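Local structure of dihydropyrimidine amidohydrolase (Dictyostelium discoideum, 2FTW) at residues A[68-71]-A[76-79]; A[115-120]-A[126-131]. The protein catalyses the reversible, zinc-dependent hydrolytic ring opening of dihydropyrimidines such as 5,6-dihydrouracil, the second step of reductive pyrimidine degradation. One frame throughout, in Å; residues are numbered along the deposited sequence.

Interaction 1: A[68-71]-A[76-79]; sequences HFQL and TVSV. With ZN (zinc ion), chain B.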
ATOM      1  N   HIS A  68      12.012  -0.677 -33.220  1.00 23.32           N
ATOM      2  CA  HIS A  68      11.487  -1.591 -34.230  1.00 23.50           C
ATOM      3  C   HIS A  68      11.623  -0.980 -35.617  1.00 23.42           C
ATOM      4  O   HIS A  68      10.635  -0.838 -36.339  1.00 23.05           O
ATOM      5  CB  HIS A  68      10.020  -1.887 -33.960  1.00 23.53           C
ATOM      6  CG  HIS A  68       9.794  -2.666 -32.713  1.00 24.28           C
ATOM      7  ND1 HIS A  68      10.178  -3.981 -32.583  1.00 24.94           N
ATOM      8  CD2 HIS A  68       9.212  -2.322 -31.544  1.00 24.92           C
ATOM      9  CE1 HIS A  68       9.856  -4.409 -31.378  1.00 25.44           C
ATOM     10  NE2 HIS A  68       9.262  -3.422 -30.730  1.00 26.23           N
ATOM     11  N   PHE A  69      12.850  -0.633 -35.990  1.00 23.61           N
ATOM     12  CA  PHE A  69      13.099  -0.035 -37.296  1.00 24.05           C
ATOM     13  C   PHE A  69      12.858  -1.060 -38.391  1.00 24.66           C
ATOM     14  O   PHE A  69      13.337  -2.199 -38.293  1.00 23.81           O
ATOM     15  CB  PHE A  69      14.533   0.480 -37.386  1.00 24.12           C
ATOM     16  CG  PHE A  69      14.842   1.570 -36.404  1.00 23.86           C
ATOM     17  CD1 PHE A  69      13.977   2.654 -36.245  1.00 24.14           C
ATOM     18  CD2 PHE A  69      15.993   1.518 -35.636  1.00 24.17           C
ATOM     19  CE1 PHE A  69      14.262   3.672 -35.332  1.00 24.02           C
ATOM     20  CE2 PHE A  69      16.280   2.527 -34.727  1.00 24.70           C
ATOM     21  CZ  PHE A  69      15.413   3.604 -34.577  1.00 24.02           C
ATOM     22  N   GLN A  70      12.092  -0.680 -39.420  1.00 25.36           N
ATOM     23  CA  GLN A  70      12.041  -1.498 -40.626  1.00 26.29           C
ATOM     24  C   GLN A  70      11.339  -2.839 -40.376  1.00 26.95           C
ATOM     25  O   GLN A  70      11.623  -3.830 -41.062  1.00 27.09           O
ATOM     26  CB  GLN A  70      13.495  -1.758 -41.030  1.00 26.56           C
ATOM     27  CG  GLN A  70      13.796  -1.775 -42.461  1.00 26.85           C
ATOM     28  CD  GLN A  70      15.281  -1.904 -42.688  1.00 25.53           C
ATOM     29  OE1 GLN A  70      16.078  -1.099 -42.178  1.00 21.71           O
ATOM     30  NE2 GLN A  70      15.668  -2.914 -43.454  1.00 24.70           N
ATOM     31  N   LEU A  71      10.445  -2.865 -39.383  1.00 27.98           N
ATOM     32  CA  LEU A  71       9.771  -4.079 -38.935  1.00 28.73           C
ATOM     33  C   LEU A  71       8.813  -4.583 -39.998  1.00 29.53           C
ATOM     34  O   LEU A  71       7.915  -3.848 -40.405  1.00 29.62           O
ATOM     35  CB  LEU A  71       8.980  -3.801 -37.649  1.00 28.59           C
ATOM     36  CG  LEU A  71       8.142  -4.951 -37.055  1.00 28.70           C
ATOM     37  CD1 LEU A  71       9.027  -6.074 -36.593  1.00 30.22           C
ATOM     38  CD2 LEU A  71       7.301  -4.472 -35.902  1.00 29.33           C
ATOM     39  N   THR A  76       3.828  -5.254 -45.347  1.00 34.41           N
ATOM     40  CA  THR A  76       4.434  -3.917 -45.343  1.00 34.19           C
ATOM     41  C   THR A  76       5.519  -3.811 -44.275  1.00 33.71           C
ATOM     42  O   THR A  76       5.779  -4.765 -43.536  1.00 33.66           O
ATOM     43  CB  THR A  76       3.378  -2.771 -45.175  1.00 34.45           C
ATOM     44  OG1 THR A  76       3.987  -1.498 -45.467  1.00 34.30           O
ATOM     45  CG2 THR A  76       2.770  -2.744 -43.770  1.00 34.32           C
ATOM     46  N   VAL A  77       6.154  -2.647 -44.220  1.00 32.74           N
ATOM     47  CA  VAL A  77       7.275  -2.430 -43.337  1.00 32.36           C
ATOM     48  C   VAL A  77       7.136  -1.080 -42.649  1.00 31.88           C
ATOM     49  O   VAL A  77       6.565  -0.130 -43.204  1.00 31.48           O
ATOM     50  CB  VAL A  77       8.620  -2.525 -44.112  1.00 32.33           C
ATOM     51  CG1 VAL A  77       9.024  -1.183 -44.725  1.00 33.07           C
ATOM     52  CG2 VAL A  77       9.715  -3.007 -43.222  1.00 32.22           C
ATOM     53  N   SER A  78       7.655  -1.019 -41.430  1.00 31.28           N
ATOM     54  CA  SER A  78       7.780   0.237 -40.695  1.00 30.93           C
ATOM     55  C   SER A  78       8.548   1.267 -41.510  1.00 30.17           C
ATOM     56  O   SER A  78       9.548   0.951 -42.133  1.00 30.12           O
ATOM     57  CB  SER A  78       8.493   0.004 -39.371  1.00 30.58           C
ATOM     58  OG  SER A  78       8.464   1.187 -38.613  1.00 32.03           O
ATOM     59  N   VAL A  79       8.075   2.506 -41.491  1.00 29.99           N
ATOM     60  CA  VAL A  79       8.602   3.532 -42.391  1.00 29.56           C
ATOM     61  C   VAL A  79       9.996   4.008 -41.956  1.00 28.98           C
ATOM     62  O   VAL A  79      10.850   4.282 -42.810  1.00 28.69           O
ATOM     63  CB  VAL A  79       7.655   4.745 -42.494  1.00 29.60           C
ATOM     64  CG1 VAL A  79       8.211   5.766 -43.464  1.00 30.45           C
ATOM     65  CG2 VAL A  79       6.285   4.320 -42.953  1.00 30.24           C
TER
HETATM   66 ZN    ZN B 522       7.815  -3.339 -29.103  0.50 41.72          ZN
HETATM   67  O   HOH W   1       9.877   2.296 -36.800  1.00 15.95           O
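Ser78 lays its CB against the backbone of the turn 68-71, 3.5 Å from Leu71 N and 3.7 Å from Gln70 N, while its backbone amide makes the direct hydrogen bond between the two segments. That bond, from Ser78 N to Leu71 O, is 3.0 Å long and fairly straight, 157° at the hydrogen, with the donor tilted 31° from the carbonyl plane. The same oxygen also receives a CA-H...O contact from Val77 CA at 3.3 Å, so Val77, the last residue of the short strand, and Ser78 just after it share a single carbonyl.

Val77 adds a methyl group to this backbone grip. Its CG2 stands anti to the backbone N and reaches the peptide carbonyl of Gln70, leaving CG2 only 3.0 Å from Gln70 O, a tight approach.

Ser78 OG is hydrogen-bonded to Thr328 O and also accepts from a water 2.6 Å away, which lies 3.3 Å from His68 O, a longer and less certain link, so the water at most bridges serine and turn loosely. The imidazole of His68 is turned from segment 76-79 toward the metal, and NE2 binds zinc at 2.2 Å, a site completed by His66, the carboxylated Lys158 and Asp325.

The contact thus joins a type II beta turn, from His68 to Leu71, to the residues at the exit of the short antiparallel pair 72-73 and 76-77 that follows it. The turn starts at the second histidine of the His-X-His pair His66 and His68, the metal-binding signature of the amidohydrolase superfamily, at the end of the first barrel strand.

Interaction 2: A[115-120]-A[126-131]; sequences QWKKWA and CDYSLH
A beta-alpha-beta unit of the (beta/alpha)8 barrel supplies this contact: helix 109-121 packs back against strand 127-132, which follows it in the chain. The short segments run nearly antiparallel, at 164°, with their axes 9.9 Å apart, and no hydrogen bond passes between them; the join is made by side chains.

Tyr128 carries much of it. With CG between the backbone N and the carbonyl carbon (chi1 79°), the phenol stands out from the strand and brings its hydroxyl end to Ala120 and Lys117. Ala120 sets its methyl over one face of the ring, near the hydroxyl end, with CB 3.3 Å from Tyr128 CZ. Lys117 meets the same end from another direction, its side chain crossing the tyrosine at about a right angle, and Lys117 CG comes within 3.4 Å of Tyr128 OH. The two polar ends then converge on one residue at the end of the helix: Asp121 forms a salt bridge with Lys117 NZ through OD2 and a hydrogen bond with Tyr128 OH through OD1. A buried phenol hydroxyl is thereby satisfied, and the carboxylate spans helix and strand.

Two residues along the strand, Leu130 points its CB toward the helix as well. Its CD2 approaches the indole of Trp116 obliquely, 4.0 Å from Trp116 CD1, while Leu130 CD1 lies 4.2 Å from Lys117 N. The indole NE1 is hydrogen-bonded to Asp99 OD2.

Beyond the pair, strand 94-101 runs beside strand 127-132 as its parallel neighbour, with Tyr128 touching Ile97 and Trp116 touching Val101, while Phe82 of helix 82-91 packs against Trp116 and Ala120.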
ATOM      1  N   GLN A 115      19.182 -11.995 -40.815  1.00 25.19           N
ATOM      2  CA  GLN A 115      18.476 -11.040 -41.644  1.00 24.98           C
ATOM      3  C   GLN A 115      18.583  -9.658 -41.006  1.00 24.64           C
ATOM      4  O   GLN A 115      18.944  -8.690 -41.678  1.00 24.62           O
ATOM      5  CB  GLN A 115      17.012 -11.451 -41.842  1.00 25.47           C
ATOM      6  CG  GLN A 115      16.219 -10.532 -42.766  1.00 26.53           C
ATOM      7  CD  GLN A 115      16.771 -10.492 -44.184  1.00 29.82           C
ATOM      8  OE1 GLN A 115      16.281 -11.201 -45.091  1.00 30.69           O
ATOM      9  NE2 GLN A 115      17.804  -9.666 -44.388  1.00 30.90           N
ATOM     10  N   TRP A 116      18.305  -9.588 -39.705  1.00 23.91           N
ATOM     11  CA  TRP A 116      18.285  -8.316 -38.987  1.00 23.57           C
ATOM     12  C   TRP A 116      19.631  -7.604 -39.031  1.00 23.78           C
ATOM     13  O   TRP A 116      19.694  -6.430 -39.395  1.00 22.98           O
ATOM     14  CB  TRP A 116      17.790  -8.492 -37.543  1.00 23.06           C
ATOM     15  CG  TRP A 116      16.438  -7.862 -37.313  1.00 21.35           C
ATOM     16  CD1 TRP A 116      16.202  -6.638 -36.782  1.00 21.06           C
ATOM     17  CD2 TRP A 116      15.161  -8.410 -37.646  1.00 21.48           C
ATOM     18  NE1 TRP A 116      14.854  -6.380 -36.747  1.00 21.05           N
ATOM     19  CE2 TRP A 116      14.188  -7.458 -37.271  1.00 21.05           C
ATOM     20  CE3 TRP A 116      14.738  -9.622 -38.218  1.00 21.96           C
ATOM     21  CZ2 TRP A 116      12.821  -7.676 -37.441  1.00 21.76           C
ATOM     22  CZ3 TRP A 116      13.386  -9.840 -38.386  1.00 20.71           C
ATOM     23  CH2 TRP A 116      12.440  -8.867 -38.010  1.00 21.71           C
ATOM     24  N   LYS A 117      20.697  -8.335 -38.706  1.00 24.19           N
ATOM     25  CA  LYS A 117      22.048  -7.780 -38.680  1.00 24.78           C
ATOM     26  C   LYS A 117      22.511  -7.282 -40.046  1.00 25.21           C
ATOM     27  O   LYS A 117      23.295  -6.350 -40.131  1.00 25.60           O
ATOM     28  CB  LYS A 117      23.041  -8.815 -38.140  1.00 24.57           C
ATOM     29  CG  LYS A 117      24.366  -8.222 -37.724  1.00 24.39           C
ATOM     30  CD  LYS A 117      25.303  -9.248 -37.120  1.00 24.39           C
ATOM     31  CE  LYS A 117      26.615  -8.615 -36.684  1.00 24.65           C
ATOM     32  NZ  LYS A 117      27.278  -7.856 -37.799  1.00 22.96           N
ATOM     33  N   LYS A 118      22.043  -7.923 -41.110  1.00 26.12           N
ATOM     34  CA  LYS A 118      22.373  -7.508 -42.473  1.00 26.30           C
ATOM     35  C   LYS A 118      21.701  -6.177 -42.819  1.00 26.90           C
ATOM     36  O   LYS A 118      22.344  -5.288 -43.378  1.00 27.71           O
ATOM     37  CB  LYS A 118      21.946  -8.595 -43.462  1.00 26.66           C
ATOM     38  CG  LYS A 118      22.425  -8.387 -44.894  1.00 26.55           C
ATOM     39  N   TRP A 119      20.413  -6.046 -42.487  1.00 26.97           N
ATOM     40  CA  TRP A 119      19.682  -4.786 -42.678  1.00 26.81           C
ATOM     41  C   TRP A 119      20.334  -3.603 -41.962  1.00 27.02           C
ATOM     42  O   TRP A 119      20.418  -2.509 -42.517  1.00 26.77           O
ATOM     43  CB  TRP A 119      18.245  -4.908 -42.167  1.00 26.92           C
ATOM     44  CG  TRP A 119      17.346  -5.744 -42.994  1.00 26.35           C
ATOM     45  CD1 TRP A 119      17.419  -5.953 -44.338  1.00 26.63           C
ATOM     46  CD2 TRP A 119      16.197  -6.449 -42.540  1.00 26.80           C
ATOM     47  NE1 TRP A 119      16.403  -6.765 -44.749  1.00 25.61           N
ATOM     48  CE2 TRP A 119      15.627  -7.083 -43.665  1.00 26.87           C
ATOM     49  CE3 TRP A 119      15.586  -6.607 -41.292  1.00 26.84           C
ATOM     50  CZ2 TRP A 119      14.484  -7.874 -43.577  1.00 26.75           C
ATOM     51  CZ3 TRP A 119      14.441  -7.393 -41.208  1.00 26.46           C
ATOM     52  CH2 TRP A 119      13.908  -8.020 -42.343  1.00 26.50           C
ATOM     53  N   ALA A 120      20.795  -3.844 -40.736  1.00 26.96           N
ATOM     54  CA  ALA A 120      21.378  -2.815 -39.886  1.00 27.09           C
ATOM     55  C   ALA A 120      22.803  -2.448 -40.292  1.00 27.39           C
ATOM     56  O   ALA A 120      23.123  -1.272 -40.451  1.00 26.82           O
ATOM     57  CB  ALA A 120      21.367  -3.286 -38.439  1.00 27.02           C
ATOM     58  N   CYS A 126      24.947   5.057 -36.079  1.00 24.58           N
ATOM     59  CA  CYS A 126      25.442   4.996 -34.703  1.00 24.28           C
ATOM     60  C   CYS A 126      25.487   3.528 -34.309  1.00 23.77           C
ATOM     61  O   CYS A 126      24.956   2.684 -35.034  1.00 23.63           O
ATOM     62  CB  CYS A 126      24.530   5.788 -33.757  1.00 24.24           C
ATOM     63  SG  CYS A 126      22.830   5.147 -33.582  1.00 24.52           S
ATOM     64  N   ASP A 127      26.139   3.215 -33.196  1.00 23.33           N
ATOM     65  CA  ASP A 127      26.261   1.823 -32.756  1.00 23.49           C
ATOM     66  C   ASP A 127      24.896   1.234 -32.379  1.00 23.09           C
ATOM     67  O   ASP A 127      23.965   1.964 -32.032  1.00 22.39           O
ATOM     68  CB  ASP A 127      27.228   1.698 -31.581  1.00 23.56           C
ATOM     69  CG  ASP A 127      28.692   1.893 -31.993  1.00 25.77           C
ATOM     70  OD1 ASP A 127      28.952   2.266 -33.162  1.00 24.63           O
ATOM     71  OD2 ASP A 127      29.581   1.676 -31.129  1.00 27.34           O
ATOM     72  N   TYR A 128      24.782  -0.089 -32.498  1.00 22.85           N
ATOM     73  CA  TYR A 128      23.554  -0.783 -32.158  1.00 22.53           C
ATOM     74  C   TYR A 128      23.799  -2.195 -31.612  1.00 22.05           C
ATOM     75  O   TYR A 128      24.906  -2.721 -31.624  1.00 21.69           O
ATOM     76  CB  TYR A 128      22.625  -0.842 -33.377  1.00 22.82           C
ATOM     77  CG  TYR A 128      23.009  -1.915 -34.379  1.00 22.89           C
ATOM     78  CD1 TYR A 128      24.136  -1.769 -35.192  1.00 22.76           C
ATOM     79  CD2 TYR A 128      22.258  -3.081 -34.496  1.00 22.94           C
ATOM     80  CE1 TYR A 128      24.500  -2.764 -36.097  1.00 23.09           C
ATOM     81  CE2 TYR A 128      22.613  -4.078 -35.388  1.00 23.51           C
ATOM     82  CZ  TYR A 128      23.731  -3.915 -36.186  1.00 23.06           C
ATOM     83  OH  TYR A 128      24.059  -4.905 -37.076  1.00 23.99           O
ATOM     84  N   SER A 129      22.736  -2.801 -31.120  1.00 21.76           N
ATOM     85  CA  SER A 129      22.758  -4.230 -30.820  1.00 21.44           C
ATOM     86  C   SER A 129      21.332  -4.777 -30.952  1.00 21.12           C
ATOM     87  O   SER A 129      20.420  -4.036 -31.342  1.00 20.77           O
ATOM     88  CB  SER A 129      23.371  -4.460 -29.427  1.00 21.19           C
ATOM     89  OG  SER A 129      23.759  -5.808 -29.253  1.00 19.60           O
ATOM     90  N   LEU A 130      21.141  -6.061 -30.641  1.00 20.89           N
ATOM     91  CA  LEU A 130      19.886  -6.760 -30.950  1.00 20.69           C
ATOM     92  C   LEU A 130      19.391  -7.708 -29.837  1.00 21.19           C
ATOM     93  O   LEU A 130      20.178  -8.548 -29.335  1.00 20.73           O
ATOM     94  CB  LEU A 130      20.092  -7.595 -32.214  1.00 20.78           C
ATOM     95  CG  LEU A 130      20.412  -6.887 -33.529  1.00 19.60           C
ATOM     96  CD1 LEU A 130      21.023  -7.878 -34.515  1.00 20.30           C
ATOM     97  CD2 LEU A 130      19.151  -6.227 -34.110  1.00 20.22           C
ATOM     98  N   HIS A 131      18.102  -7.581 -29.476  1.00 21.07           N
ATOM     99  CA  HIS A 131      17.393  -8.612 -28.686  1.00 21.57           C
ATOM    100  C   HIS A 131      16.732  -9.606 -29.637  1.00 21.65           C
ATOM    101  O   HIS A 131      16.432  -9.281 -30.782  1.00 21.82           O
ATOM    102  CB  HIS A 131      16.240  -8.075 -27.818  1.00 20.83           C
ATOM    103  CG  HIS A 131      16.476  -6.750 -27.169  1.00 20.54           C
ATOM    104  ND1 HIS A 131      17.200  -6.608 -26.010  1.00 19.93           N
ATOM    105  CD2 HIS A 131      15.992  -5.517 -27.465  1.00 20.37           C
ATOM    106  CE1 HIS A 131      17.197  -5.336 -25.646  1.00 21.66           C
ATOM    107  NE2 HIS A 131      16.467  -4.653 -26.511  1.00 19.23           N
TER

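How the interactions relate
Interaction 1 closes before interaction 2 opens along the chain, yet their centres lie only 13 Å apart and the two meet directly. Gln70 NE2 of the turn packs 3.3 Å from Trp119 CG of the helix, and Leu71 CD1 lies 4.2 Å from Trp116 CZ2, so the zinc-side loop rests on the indoles of helix 109-121. Asp99, which holds the indole of Trp116, also accepts from Phe69 N through OD1. Interaction 1 supplies a zinc ligand itself; interaction 2 supplies none, but the side chain of its Trp116 is about 7 Å from that of His68 and about 11 Å from a bound zinc ion.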